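Local atomic coordinates of nitrate transport protein (PDB entry 3KSX), a protein that binds alkanesulfonates as a periplasmic binding protein, here holding the sulfonate buffer MOPS, and probably delivers them to an ABC-type importer. Residues 85-90 / 285-290; 105-110 / 272-277; 109-114 / 203-208; 124-129 / 148-153; 140-145 / 181-186. One frame throughout, in Å; residues are numbered along the deposited sequence.

Contact 1 (85-90 / 285-290); sequences AGDIPP and KAQQAT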
# COMPACT_ATOMS: atom_id res chain seq x y z
N ALA A 85 -2.00 0.20 4.91
CA ALA A 85 -0.70 0.20 4.23
C ALA A 85 -0.50 -1.12 3.54
O ALA A 85 -1.28 -2.08 3.79
CB ALA A 85 0.38 0.39 5.24
N GLY A 86 0.57 -1.20 2.75
CA GLY A 86 1.10 -2.44 2.11
C GLY A 86 1.54 -3.52 3.11
O GLY A 86 1.51 -3.34 4.30
N ASP A 87 2.03 -4.64 2.61
CA ASP A 87 2.40 -5.73 3.49
C ASP A 87 3.77 -5.44 4.15
O ASP A 87 4.06 -5.80 5.32
CB ASP A 87 2.44 -7.03 2.70
CG ASP A 87 3.42 -7.06 1.56
OD1 ASP A 87 3.72 -6.06 0.85
OD2 ASP A 87 3.88 -8.21 1.25
N ILE A 88 4.62 -4.69 3.45
CA ILE A 88 6.00 -4.38 3.95
C ILE A 88 6.16 -3.31 5.03
O ILE A 88 7.02 -3.52 5.97
CB ILE A 88 7.01 -4.11 2.76
CG1 ILE A 88 6.89 -5.20 1.66
CG2 ILE A 88 8.49 -3.87 3.27
CD1 ILE A 88 7.06 -6.67 2.23
N PRO A 89 5.36 -2.21 4.96
CA PRO A 89 5.57 -1.16 5.98
C PRO A 89 5.50 -1.66 7.45
O PRO A 89 6.42 -1.35 8.26
CB PRO A 89 4.51 -0.13 5.67
CG PRO A 89 4.41 -0.20 4.07
CD PRO A 89 4.49 -1.74 3.86
N PRO A 90 4.50 -2.49 7.80
CA PRO A 90 4.45 -2.95 9.17
C PRO A 90 5.62 -3.82 9.58
O PRO A 90 5.96 -3.83 10.75
CB PRO A 90 3.12 -3.71 9.30
CG PRO A 90 2.63 -3.93 7.89
CD PRO A 90 3.31 -2.89 7.01
N LYS A 285 0.76 -16.57 7.83
CA LYS A 285 1.92 -17.35 7.36
C LYS A 285 2.65 -16.65 6.21
O LYS A 285 3.92 -16.63 6.21
CB LYS A 285 1.46 -18.80 6.98
CG LYS A 285 1.08 -19.63 8.25
CD LYS A 285 0.55 -21.04 7.97
CE LYS A 285 1.57 -21.98 7.42
NZ LYS A 285 2.48 -22.48 8.48
N ALA A 286 1.89 -16.13 5.22
CA ALA A 286 2.50 -15.44 4.04
C ALA A 286 3.32 -14.22 4.52
O ALA A 286 4.49 -14.04 4.14
CB ALA A 286 1.37 -15.05 3.00
N GLN A 287 2.72 -13.50 5.47
CA GLN A 287 3.31 -12.34 6.06
C GLN A 287 4.55 -12.74 6.84
O GLN A 287 5.59 -12.14 6.67
CB GLN A 287 2.28 -11.60 6.94
CG GLN A 287 2.82 -10.23 7.56
CD GLN A 287 3.09 -9.16 6.51
OE1 GLN A 287 2.88 -9.38 5.29
NE2 GLN A 287 3.46 -7.96 6.96
N GLN A 288 4.50 -13.80 7.66
CA GLN A 288 5.77 -14.24 8.29
C GLN A 288 6.86 -14.69 7.29
O GLN A 288 8.08 -14.46 7.47
CB GLN A 288 5.43 -15.45 9.19
CG GLN A 288 6.61 -15.89 10.11
CD GLN A 288 7.15 -14.77 10.95
OE1 GLN A 288 6.43 -14.24 11.81
NE2 GLN A 288 8.43 -14.41 10.74
N ALA A 289 6.45 -15.36 6.20
CA ALA A 289 7.41 -15.79 5.17
C ALA A 289 8.13 -14.57 4.55
O ALA A 289 9.36 -14.62 4.33
CB ALA A 289 6.69 -16.60 4.13
N THR A 290 7.39 -13.46 4.35
CA THR A 290 7.99 -12.24 3.82
C THR A 290 8.97 -11.68 4.86
O THR A 290 10.04 -11.33 4.50
CB THR A 290 6.90 -11.23 3.48
OG1 THR A 290 6.00 -11.81 2.51
CG2 THR A 290 7.51 -9.95 2.97
O HOH W 1 3.84 -10.28 2.86
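The flat carboxamide of Gln-287 meets the turn around Asp-87 edge-on. Its NE2 gives a nearly straight hydrogen bond to Asp-87 O (2.8 Å, N-H...O 171°), and that oxygen lies almost exactly in the plane of the amide. At the other corner of the same edge, OE1 rests against the CB of Asp-87 at 3.5 Å. Gln-287 gets there with CG anti to its backbone N (chi1 -176°) and a bend at chi2, which swings the amide off its helix toward the turn. Glutamine suits the place because one group both donates and accepts, and NE2 has a second partner in Tyr-102 OH.

The carboxylate of Asp-87 is linked to the helix through a water. That water donates to Asp-87 OD2 (2.6 Å) and to Gln-287 OE1 (2.8 Å), and it accepts from Thr-290 OG1 (2.7 Å). Three buried polar side chains are thus joined at one point: the water spends both its hydrogens on Asp-87 and Gln-287 and accepts one from the hydroxyl of Thr-290. The other branch of Thr-290 does apolar work: CG2 lies 3.4 Å from Ile-88 CD1, a tight pair, with the two side chains crossing at about a right angle.

Gly-86 N, just before this turn, bonds the MOPS molecule, which places the contact close to the bound ligand. Helix 281-296 here packs on the junction between strand 82-86 and helix 88-95, with Phe-213 of strand 212-217 touching both Asp-87 and Gln-287, and Asn-144 of helix 141-152 touching Asp-87, Ile-88 and Thr-290.

Contact 2 (105-110 / 272-277); sequences WVPPTP and PPASVQ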
# COMPACT_ATOMS: atom_id res chain seq x y z
N TRP A 105 -7.20 -7.23 6.78
CA TRP A 105 -6.39 -7.65 5.61
C TRP A 105 -7.06 -7.25 4.31
O TRP A 105 -8.29 -7.41 4.21
CB TRP A 105 -6.08 -9.17 5.66
CG TRP A 105 -5.57 -9.75 4.34
CD1 TRP A 105 -4.42 -9.46 3.72
CD2 TRP A 105 -6.29 -10.62 3.45
NE1 TRP A 105 -4.30 -10.18 2.52
CE2 TRP A 105 -5.46 -10.87 2.32
CE3 TRP A 105 -7.55 -11.23 3.51
CZ2 TRP A 105 -5.85 -11.70 1.25
CZ3 TRP A 105 -7.97 -11.99 2.44
CH2 TRP A 105 -7.11 -12.23 1.31
N VAL A 106 -6.25 -6.76 3.36
CA VAL A 106 -6.71 -6.17 2.12
C VAL A 106 -6.11 -7.10 1.05
O VAL A 106 -4.88 -7.22 0.95
CB VAL A 106 -6.06 -4.75 1.90
CG1 VAL A 106 -6.51 -4.20 0.56
CG2 VAL A 106 -6.45 -3.75 3.04
N PRO A 107 -6.94 -7.81 0.29
CA PRO A 107 -6.34 -8.69 -0.70
C PRO A 107 -5.46 -7.99 -1.78
O PRO A 107 -5.55 -6.76 -2.01
CB PRO A 107 -7.54 -9.34 -1.31
CG PRO A 107 -8.57 -9.28 -0.10
CD PRO A 107 -8.41 -7.87 0.20
N PRO A 108 -4.56 -8.74 -2.40
CA PRO A 108 -3.59 -8.01 -3.20
C PRO A 108 -4.12 -7.56 -4.56
O PRO A 108 -5.16 -8.05 -5.06
CB PRO A 108 -2.47 -9.08 -3.44
CG PRO A 108 -3.25 -10.38 -3.44
CD PRO A 108 -4.25 -10.17 -2.32
N THR A 109 -3.43 -6.61 -5.16
CA THR A 109 -3.79 -6.07 -6.49
C THR A 109 -2.56 -6.10 -7.37
O THR A 109 -1.87 -5.06 -7.58
CB THR A 109 -4.39 -4.62 -6.35
OG1 THR A 109 -3.50 -3.81 -5.64
CG2 THR A 109 -5.63 -4.63 -5.55
N PRO A 110 -2.18 -7.32 -7.86
CA PRO A 110 -0.86 -7.49 -8.37
C PRO A 110 -0.64 -6.72 -9.67
O PRO A 110 0.48 -6.35 -10.00
CB PRO A 110 -0.78 -9.00 -8.63
CG PRO A 110 -2.31 -9.49 -8.70
CD PRO A 110 -2.90 -8.60 -7.69
N PRO A 272 -8.92 -6.40 -8.91
CA PRO A 272 -10.11 -7.27 -8.62
C PRO A 272 -10.76 -6.69 -7.37
O PRO A 272 -10.12 -5.87 -6.73
CB PRO A 272 -9.48 -8.65 -8.30
CG PRO A 272 -8.03 -8.35 -7.84
CD PRO A 272 -7.64 -6.99 -8.44
N PRO A 273 -12.01 -7.10 -6.99
CA PRO A 273 -12.43 -6.72 -5.60
C PRO A 273 -11.37 -6.99 -4.52
O PRO A 273 -10.59 -7.98 -4.64
CB PRO A 273 -13.68 -7.56 -5.37
CG PRO A 273 -14.30 -7.64 -6.79
CD PRO A 273 -13.10 -7.71 -7.77
N ALA A 274 -11.30 -6.11 -3.50
CA ALA A 274 -10.28 -6.19 -2.42
C ALA A 274 -10.73 -5.54 -1.09
O ALA A 274 -10.11 -4.56 -0.63
CB ALA A 274 -8.90 -5.62 -2.86
N SER A 275 -11.80 -6.09 -0.50
CA SER A 275 -12.38 -5.55 0.73
C SER A 275 -11.54 -5.94 1.96
O SER A 275 -10.98 -7.05 2.04
CB SER A 275 -13.82 -6.06 0.85
OG SER A 275 -13.86 -7.46 0.69
N VAL A 276 -11.46 -5.05 2.94
CA VAL A 276 -10.76 -5.38 4.18
C VAL A 276 -11.55 -6.45 4.90
O VAL A 276 -12.76 -6.36 4.99
CB VAL A 276 -10.43 -4.14 5.03
CG1 VAL A 276 -11.67 -3.42 5.46
CG2 VAL A 276 -9.58 -4.57 6.28
N GLN A 277 -10.88 -7.52 5.30
CA GLN A 277 -11.49 -8.60 6.13
C GLN A 277 -10.48 -9.12 7.13
O GLN A 277 -9.28 -8.66 7.14
CB GLN A 277 -11.91 -9.71 5.24
CG GLN A 277 -10.88 -9.94 4.13
CD GLN A 277 -11.47 -10.72 2.98
OE1 GLN A 277 -11.90 -10.15 1.96
NE2 GLN A 277 -11.46 -12.03 3.10
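Trp-105 and Gln-277 form an antiparallel hydrogen-bonded pair, a single bridge. Gln-277 N donates to Trp-105 O (2.8 Å, 164°); the return bond from Trp-105 N to Gln-277 O refines to 2.5 Å, a length best treated as doubtful. Beside them, Val-276 CA brings a C-H...O contact of 3.2 Å to Trp-105 O.

Van der Waals packing continues from the bridge toward Thr-109 and Pro-272. The side chains of Trp-105 and Gln-277 run side by side, the CG of Gln-277 lying 3.6 Å from CE3 of the indole, while Trp-105 NE1 is bonded to Thr-210 O. Further along, where proline has no N-H to give, contact turns apolar: Pro-107 CD sits 3.8 Å from Ala-274 CB, and the small alanine lets the two backbones come close. Val-106 CG2 looks loosely onto Val-276 CB, and Thr-109 CG2 reaches Pro-272 CD (4.2 Å).

Segment 272-277 thus runs antiparallel to 105-109, the end of strand 100-106 (outermost in its sheet) and the loop after it. Asn-236, bonding Val-276 O, and Asp-239, bonding Ala-274 N, tie it to helix 225-244. The sheet order 2-1-3-5-4 is that of a type II periplasmic binding protein, and residues 107-112 are its crossing from one lobe to the other.

Contact 3 (109-114 / 203-208); sequences TPKAET and NGEGLG. With SO4 (sulfate ion), chain C.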
# COMPACT_ATOMS: atom_id res chain seq x y z
N THR A 109 -3.43 -6.61 -5.16
CA THR A 109 -3.79 -6.07 -6.49
C THR A 109 -2.56 -6.10 -7.37
O THR A 109 -1.87 -5.06 -7.58
CB THR A 109 -4.39 -4.62 -6.35
OG1 THR A 109 -3.50 -3.81 -5.64
CG2 THR A 109 -5.63 -4.63 -5.55
N PRO A 110 -2.18 -7.32 -7.86
CA PRO A 110 -0.86 -7.49 -8.37
C PRO A 110 -0.64 -6.72 -9.67
O PRO A 110 0.48 -6.35 -10.00
CB PRO A 110 -0.78 -9.00 -8.63
CG PRO A 110 -2.31 -9.49 -8.70
CD PRO A 110 -2.90 -8.60 -7.69
N LYS A 111 -1.69 -6.50 -10.45
CA LYS A 111 -1.54 -5.74 -11.69
C LYS A 111 -1.21 -4.28 -11.43
O LYS A 111 -0.63 -3.59 -12.29
CB LYS A 111 -2.86 -5.84 -12.48
CG LYS A 111 -3.09 -7.23 -13.08
CD LYS A 111 -4.59 -7.33 -13.48
CE LYS A 111 -4.81 -8.50 -14.43
NZ LYS A 111 -4.97 -7.98 -15.80
N ALA A 112 -1.57 -3.81 -10.24
CA ALA A 112 -1.40 -2.44 -9.86
C ALA A 112 -0.02 -2.22 -9.21
O ALA A 112 0.23 -1.12 -8.75
CB ALA A 112 -2.51 -1.99 -8.98
N GLU A 113 0.82 -3.27 -9.05
CA GLU A 113 2.18 -3.10 -8.51
C GLU A 113 3.15 -3.31 -9.66
O GLU A 113 3.17 -4.40 -10.21
CB GLU A 113 2.57 -4.12 -7.42
CG GLU A 113 1.63 -4.10 -6.26
CD GLU A 113 2.13 -3.16 -5.12
OE1 GLU A 113 3.17 -2.42 -5.23
OE2 GLU A 113 1.46 -3.25 -4.06
N THR A 114 4.00 -2.32 -9.95
CA THR A 114 4.75 -2.33 -11.23
C THR A 114 6.20 -1.83 -11.11
O THR A 114 6.47 -1.00 -10.26
CB THR A 114 4.01 -1.48 -12.28
OG1 THR A 114 4.12 -0.09 -11.95
CG2 THR A 114 2.51 -1.83 -12.32
N ASN A 203 5.03 -6.60 -13.60
CA ASN A 203 4.05 -6.31 -12.49
C ASN A 203 4.10 -7.41 -11.48
O ASN A 203 5.03 -8.23 -11.54
CB ASN A 203 2.61 -6.07 -13.03
CG ASN A 203 2.00 -7.34 -13.70
OD1 ASN A 203 2.46 -8.48 -13.49
ND2 ASN A 203 0.92 -7.13 -14.46
N GLY A 204 3.10 -7.47 -10.58
CA GLY A 204 3.20 -8.35 -9.47
C GLY A 204 2.49 -9.65 -9.65
O GLY A 204 2.43 -10.41 -8.71
N GLU A 205 1.95 -9.90 -10.84
CA GLU A 205 1.23 -11.14 -11.13
C GLU A 205 2.15 -12.34 -10.93
O GLU A 205 3.33 -12.31 -11.30
CB GLU A 205 0.71 -11.10 -12.56
CG GLU A 205 -0.57 -10.19 -12.61
CD GLU A 205 -1.28 -10.23 -13.95
OE1 GLU A 205 -0.72 -9.64 -14.92
OE2 GLU A 205 -2.42 -10.78 -13.99
N GLY A 206 1.60 -13.40 -10.33
CA GLY A 206 2.36 -14.67 -10.33
C GLY A 206 3.33 -14.78 -9.18
O GLY A 206 4.06 -15.80 -9.07
N LEU A 207 3.46 -13.71 -8.38
CA LEU A 207 4.38 -13.75 -7.21
C LEU A 207 3.73 -14.20 -5.92
O LEU A 207 4.36 -14.30 -4.87
CB LEU A 207 5.00 -12.35 -6.98
CG LEU A 207 5.72 -11.79 -8.17
CD1 LEU A 207 6.11 -10.30 -7.97
CD2 LEU A 207 6.96 -12.64 -8.53
N GLY A 208 2.42 -14.39 -5.92
CA GLY A 208 1.74 -14.71 -4.70
C GLY A 208 1.98 -13.60 -3.67
O GLY A 208 2.29 -13.88 -2.49
S SO4 C . 4.59 -8.54 -16.82
O1 SO4 C . 4.99 -8.89 -15.42
O2 SO4 C . 5.80 -8.71 -17.66
O3 SO4 C . 3.50 -9.40 -17.25
O4 SO4 C . 4.12 -7.16 -17.09
O HOH W 2 -0.24 -4.39 -14.73
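Lys-111 lays its aliphatic chain over the carboxylate of Glu-205, the two side chains crossing at a slant. CG of Lys-111 is 3.6 Å from Glu-205 CD, and CE comes within 3.3 Å of OE2. The chain then bends at chi4 (-104°), leaving NZ 4.2 Å from OE2, beyond a salt bridge.

Glu-205 is held from its own side. Asn-203 ND2 donates to Glu-205 OE1 (3.0 Å), while Asn-203 OD1 accepts from Glu-205 N, closing an Asx turn in which the N-H comes from above the carbonyl plane. One carboxamide therefore uses both its ends to shape the loop, which is why asparagine fits here. A water that donates to Lys-111 O and accepts from ND2 adds an indirect tie across the contact, and Asn-203 N binds a sulfate oxygen, O1, at 2.9 Å; the ion probably comes from the crystallisation liquor.

The direct bond between the segments is Gly-204 N to Pro-110 O (2.9 Å). Glu-113 N reaches the same oxygen from the opposite face of its plane, so one carbonyl both closes the 3-10 turn 110-112 and receives segment 203-208. Having no side chain, Gly-204 can lie close against Pro-110, whose CB touches Gly-204 C at 3.5 Å. Gly-206, with positive phi, completes the type II turn 204-207.

Both segments belong to crossings between the lobes, so the chemistry points to a join carried by main-chain polar atoms, with the exposed Lys-111 and Glu-205 probably adding a mild attraction.

Contact 4 (124-129 / 148-153); sequences RTVADL and RVLAKS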
# COMPACT_ATOMS: atom_id res chain seq x y z
N ARG A 124 14.36 -3.66 -21.51
CA ARG A 124 13.16 -4.40 -21.98
C ARG A 124 12.85 -5.67 -21.23
O ARG A 124 11.76 -6.25 -21.40
CB ARG A 124 13.25 -4.71 -23.49
CG ARG A 124 12.93 -3.44 -24.22
CD ARG A 124 12.59 -3.50 -25.69
NE ARG A 124 12.61 -2.08 -26.02
CZ ARG A 124 13.73 -1.36 -26.19
NH1 ARG A 124 14.96 -1.92 -26.18
NH2 ARG A 124 13.61 -0.06 -26.40
N THR A 125 13.81 -6.09 -20.43
CA THR A 125 13.61 -7.24 -19.60
C THR A 125 14.10 -6.93 -18.17
O THR A 125 14.90 -5.98 -17.95
CB THR A 125 14.37 -8.47 -20.15
OG1 THR A 125 15.76 -8.24 -19.98
CG2 THR A 125 14.07 -8.74 -21.65
N VAL A 126 13.66 -7.75 -17.23
CA VAL A 126 14.14 -7.63 -15.84
C VAL A 126 15.65 -7.79 -15.79
O VAL A 126 16.31 -7.08 -15.05
CB VAL A 126 13.39 -8.60 -14.90
CG1 VAL A 126 13.99 -8.54 -13.48
CG2 VAL A 126 11.90 -8.29 -14.83
N ALA A 127 16.25 -8.68 -16.60
CA ALA A 127 17.68 -8.86 -16.54
C ALA A 127 18.43 -7.61 -16.86
O ALA A 127 19.52 -7.36 -16.29
CB ALA A 127 18.13 -10.02 -17.47
N ASP A 128 17.82 -6.77 -17.69
CA ASP A 128 18.43 -5.50 -18.08
C ASP A 128 18.57 -4.49 -16.91
O ASP A 128 19.30 -3.49 -17.02
CB ASP A 128 17.57 -4.85 -19.15
CG ASP A 128 17.69 -5.51 -20.50
OD1 ASP A 128 18.70 -6.20 -20.79
OD2 ASP A 128 16.75 -5.27 -21.31
N LEU A 129 17.89 -4.72 -15.80
CA LEU A 129 18.04 -3.89 -14.56
C LEU A 129 19.36 -4.09 -13.80
O LEU A 129 19.72 -3.25 -12.99
CB LEU A 129 16.88 -4.12 -13.57
CG LEU A 129 15.45 -3.87 -14.12
CD1 LEU A 129 14.40 -4.36 -13.17
CD2 LEU A 129 15.17 -2.43 -14.30
N ARG A 148 11.33 -9.60 -5.34
CA ARG A 148 10.82 -10.86 -5.81
C ARG A 148 10.98 -10.95 -7.35
O ARG A 148 11.30 -12.02 -7.87
CB ARG A 148 9.31 -11.00 -5.51
CG ARG A 148 8.86 -11.06 -3.98
CD ARG A 148 9.15 -12.35 -3.23
NE ARG A 148 8.87 -13.49 -4.10
CZ ARG A 148 7.65 -13.98 -4.37
NH1 ARG A 148 6.57 -13.42 -3.81
NH2 ARG A 148 7.53 -14.96 -5.24
N VAL A 149 10.83 -9.84 -8.06
CA VAL A 149 10.98 -9.84 -9.53
C VAL A 149 12.45 -10.07 -9.91
O VAL A 149 12.75 -10.92 -10.75
CB VAL A 149 10.39 -8.54 -10.13
CG1 VAL A 149 10.77 -8.33 -11.58
CG2 VAL A 149 8.89 -8.59 -10.07
N LEU A 150 13.34 -9.32 -9.28
CA LEU A 150 14.77 -9.43 -9.50
C LEU A 150 15.21 -10.88 -9.25
O LEU A 150 15.95 -11.48 -10.04
CB LEU A 150 15.52 -8.46 -8.61
CG LEU A 150 15.39 -6.95 -8.99
CD1 LEU A 150 16.14 -6.16 -7.97
CD2 LEU A 150 15.96 -6.74 -10.38
N ALA A 151 14.70 -11.47 -8.17
CA ALA A 151 15.19 -12.82 -7.84
C ALA A 151 14.86 -13.88 -8.91
O ALA A 151 15.59 -14.90 -9.03
CB ALA A 151 14.69 -13.24 -6.51
N LYS A 152 13.77 -13.69 -9.64
CA LYS A 152 13.42 -14.57 -10.72
C LYS A 152 14.42 -14.53 -11.88
O LYS A 152 14.48 -15.50 -12.65
CB LYS A 152 11.98 -14.31 -11.20
CG LYS A 152 10.87 -14.83 -10.28
CD LYS A 152 9.52 -14.56 -10.93
CE LYS A 152 8.39 -15.45 -10.41
NZ LYS A 152 8.82 -16.54 -9.48
N SER A 153 15.18 -13.44 -12.03
CA SER A 153 16.21 -13.30 -13.06
C SER A 153 17.59 -13.43 -12.45
O SER A 153 18.62 -13.09 -13.07
CB SER A 153 16.06 -11.96 -13.76
OG SER A 153 14.85 -12.01 -14.49
O HOH W 3 14.87 -11.21 -17.76
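Val-126 presses both its methyls toward the end of helix 141-152. CG2 meets Val-149 CG1 at 3.4 Å, tighter than ordinary carbon contact. Its other branch, CG1, which stands anti to the backbone N (chi1 175°), touches Leu-150 CD2 at 4.1 Å and Ser-153 OG at 3.7 Å. Next to it Leu-129 CD1 touches Leu-150 CD2 (4.0 Å), these two leucines meeting at about a right angle. The short branched valine meets the helix with both methyls close to its own backbone, while the longer leucines meet through their terminal methyls. At the outer margin Ser-153 and the backbone of Ala-127 are joined by a water, which accepts from Ala-127 N and lies at a longer, weak distance from Ser-153 OG.

All this belongs to the second lobe of the type II binding-protein fold, where the link after strand 113-118 forms a 3-10 turn, 127-129, before strand 133-136 and then helix 141-152. The link is thereby folded back against the C-terminal end of the helix that follows it, with Ala-202 of strand 198-203 touching both Val-126 and Val-149.

Further out, the turn is shaped by Asp-128, whose side chain does not touch the helix. Its OD2 accepts from Arg-124 N (2.9 Å) through the lone pair away from the other oxygen, and from Thr-125 N (3.2 Å) from above the carboxylate plane. In return Thr-125 OG1 takes a weak bond from Asp-128 N, and Leu-129 N binds Val-126 O at 2.9 Å.

Contact 5 (140-145 / 181-186); sequences SSAHNL and AWAIWD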
# COMPACT_ATOMS: atom_id res chain seq x y z
N SER A 140 8.32 -0.17 1.37
CA SER A 140 6.93 -0.20 0.76
C SER A 140 6.65 -1.51 0.04
O SER A 140 7.52 -2.35 -0.17
CB SER A 140 6.73 0.96 -0.25
OG SER A 140 7.42 0.66 -1.48
N SER A 141 5.38 -1.79 -0.29
CA SER A 141 5.11 -2.94 -1.17
C SER A 141 5.97 -3.06 -2.45
O SER A 141 6.24 -4.16 -2.89
CB SER A 141 3.62 -2.96 -1.61
OG SER A 141 3.30 -1.80 -2.43
N ALA A 142 6.46 -1.93 -2.98
CA ALA A 142 7.33 -1.90 -4.21
C ALA A 142 8.70 -2.43 -3.91
O ALA A 142 9.31 -3.04 -4.74
CB ALA A 142 7.39 -0.45 -4.78
N HIS A 143 9.15 -2.28 -2.66
CA HIS A 143 10.45 -2.87 -2.23
C HIS A 143 10.36 -4.39 -2.32
O HIS A 143 11.23 -5.01 -2.90
CB HIS A 143 10.71 -2.46 -0.79
CG HIS A 143 12.13 -2.52 -0.36
ND1 HIS A 143 12.58 -1.88 0.77
CD2 HIS A 143 13.19 -3.20 -0.86
CE1 HIS A 143 13.87 -2.15 0.95
NE2 HIS A 143 14.26 -2.96 -0.01
N ASN A 144 9.27 -4.97 -1.80
CA ASN A 144 9.06 -6.44 -1.94
C ASN A 144 8.82 -6.89 -3.43
O ASN A 144 9.36 -7.94 -3.90
CB ASN A 144 7.90 -6.93 -1.04
CG ASN A 144 7.65 -8.42 -1.22
OD1 ASN A 144 8.53 -9.23 -0.93
ND2 ASN A 144 6.44 -8.78 -1.69
N LEU A 145 8.01 -6.13 -4.20
CA LEU A 145 7.85 -6.42 -5.64
C LEU A 145 9.22 -6.48 -6.35
O LEU A 145 9.51 -7.45 -7.09
CB LEU A 145 7.01 -5.36 -6.34
CG LEU A 145 6.99 -5.52 -7.87
CD1 LEU A 145 5.90 -6.57 -8.09
CD2 LEU A 145 6.63 -4.23 -8.58
N ALA A 181 14.66 3.00 -13.56
CA ALA A 181 13.37 2.26 -13.44
C ALA A 181 12.71 2.72 -12.15
O ALA A 181 13.37 3.29 -11.35
CB ALA A 181 13.63 0.75 -13.42
N TRP A 182 11.41 2.53 -11.96
CA TRP A 182 10.78 3.06 -10.77
C TRP A 182 9.84 1.96 -10.33
O TRP A 182 9.03 1.55 -11.18
CB TRP A 182 10.05 4.36 -11.15
CG TRP A 182 9.26 5.03 -10.01
CD1 TRP A 182 9.45 4.86 -8.63
CD2 TRP A 182 8.27 5.99 -10.17
NE1 TRP A 182 8.55 5.66 -7.93
CE2 TRP A 182 7.82 6.36 -8.89
CE3 TRP A 182 7.66 6.58 -11.31
CZ2 TRP A 182 6.78 7.31 -8.71
CZ3 TRP A 182 6.64 7.57 -11.12
CH2 TRP A 182 6.21 7.88 -9.84
N ALA A 183 9.99 1.42 -9.12
CA ALA A 183 8.98 0.41 -8.68
C ALA A 183 7.93 1.26 -7.91
O ALA A 183 8.26 1.96 -6.95
CB ALA A 183 9.54 -0.63 -7.85
N ILE A 184 6.69 1.12 -8.36
CA ILE A 184 5.56 2.03 -7.91
C ILE A 184 4.21 1.38 -8.16
O ILE A 184 4.13 0.36 -8.81
CB ILE A 184 5.65 3.44 -8.61
CG1 ILE A 184 4.76 4.51 -7.95
CG2 ILE A 184 5.32 3.34 -10.15
CD1 ILE A 184 5.05 4.78 -6.46
N TRP A 185 3.16 1.95 -7.63
CA TRP A 185 1.85 1.35 -7.77
C TRP A 185 0.95 2.36 -8.52
O TRP A 185 1.40 3.44 -8.88
CB TRP A 185 1.34 1.03 -6.35
CG TRP A 185 1.63 2.09 -5.33
CD1 TRP A 185 0.87 3.15 -5.01
CD2 TRP A 185 2.80 2.17 -4.49
NE1 TRP A 185 1.48 3.89 -4.03
CE2 TRP A 185 2.69 3.33 -3.71
CE3 TRP A 185 3.94 1.38 -4.34
CZ2 TRP A 185 3.61 3.68 -2.73
CZ3 TRP A 185 4.91 1.78 -3.42
CH2 TRP A 185 4.74 2.93 -2.64
N ASP A 186 -0.30 1.97 -8.77
CA ASP A 186 -1.36 2.88 -9.22
C ASP A 186 -1.66 3.97 -8.17
O ASP A 186 -1.65 3.71 -6.95
CB ASP A 186 -2.65 2.14 -9.54
CG ASP A 186 -2.80 1.83 -10.99
OD1 ASP A 186 -2.26 2.57 -11.84
OD2 ASP A 186 -3.44 0.82 -11.29
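The indole of Trp-185 turns its six-membered edge to the start of helix 141-152. Ser-140 OG lies near the ring plane, 3.4 Å from CZ3, and the methyl of Ala-142 approaches the same atom at 3.6 Å, likewise at the edge. Ser-141 OG comes in obliquely, 3.8 Å from CE3. With chi1 at 41°, CG of Trp-185 sits between the backbone N and the carbonyl carbon, which sets the ring along the helix end, and Ile-184 CD1 covers one face over its centre.

Ala-142 is the pivot of the packing. Its CB meets Ala-183 CB at 3.8 Å and Ala-183 O at 3.4 Å; two alanines meeting here suit the close approach of the helix and strand axes, 7.4 Å, where they cross at 125°.

The two serines do polar work as well. Ser-140 is the N-cap, its OG accepting from Ala-142 N (3.1 Å), and it also bonds Gln-137 O. Ser-141 OG pairs with Glu-113 OE2, while Ser-141 N bonds the MOPS molecule, whose sulfonate the helix N-terminus probably helps to hold.

Helix 141-152 follows strand 133-136 and lies across the sheet in which strand 181-185 runs between 133-136 and 113-118. Trp-182 and Ile-184 pack on helix 167-175, and Trp-185 also touches it at Pro-167.

How the contacts relate
Contacts 1 and 5 are buried and flank the bound MOPS from different lobes. They touch where Ile-88 packs on Asn-144, and each brings a backbone N-H to the ligand, from Gly-86 and Ser-141. Contact 2 lies at the surface and shares Thr-109 and Pro-110 with the partly buried contact 3; together they cover a crossing between the lobes, and backbone bonds lead in both. Contact 4, farthest from the chain's centre, is almost wholly apolar. It uses the far end of the helix that begins in contact 5, and Arg-148 there bonds Leu-207 O of contact 3. Contact 1 differs in relying on a side-chain amide and a shared water.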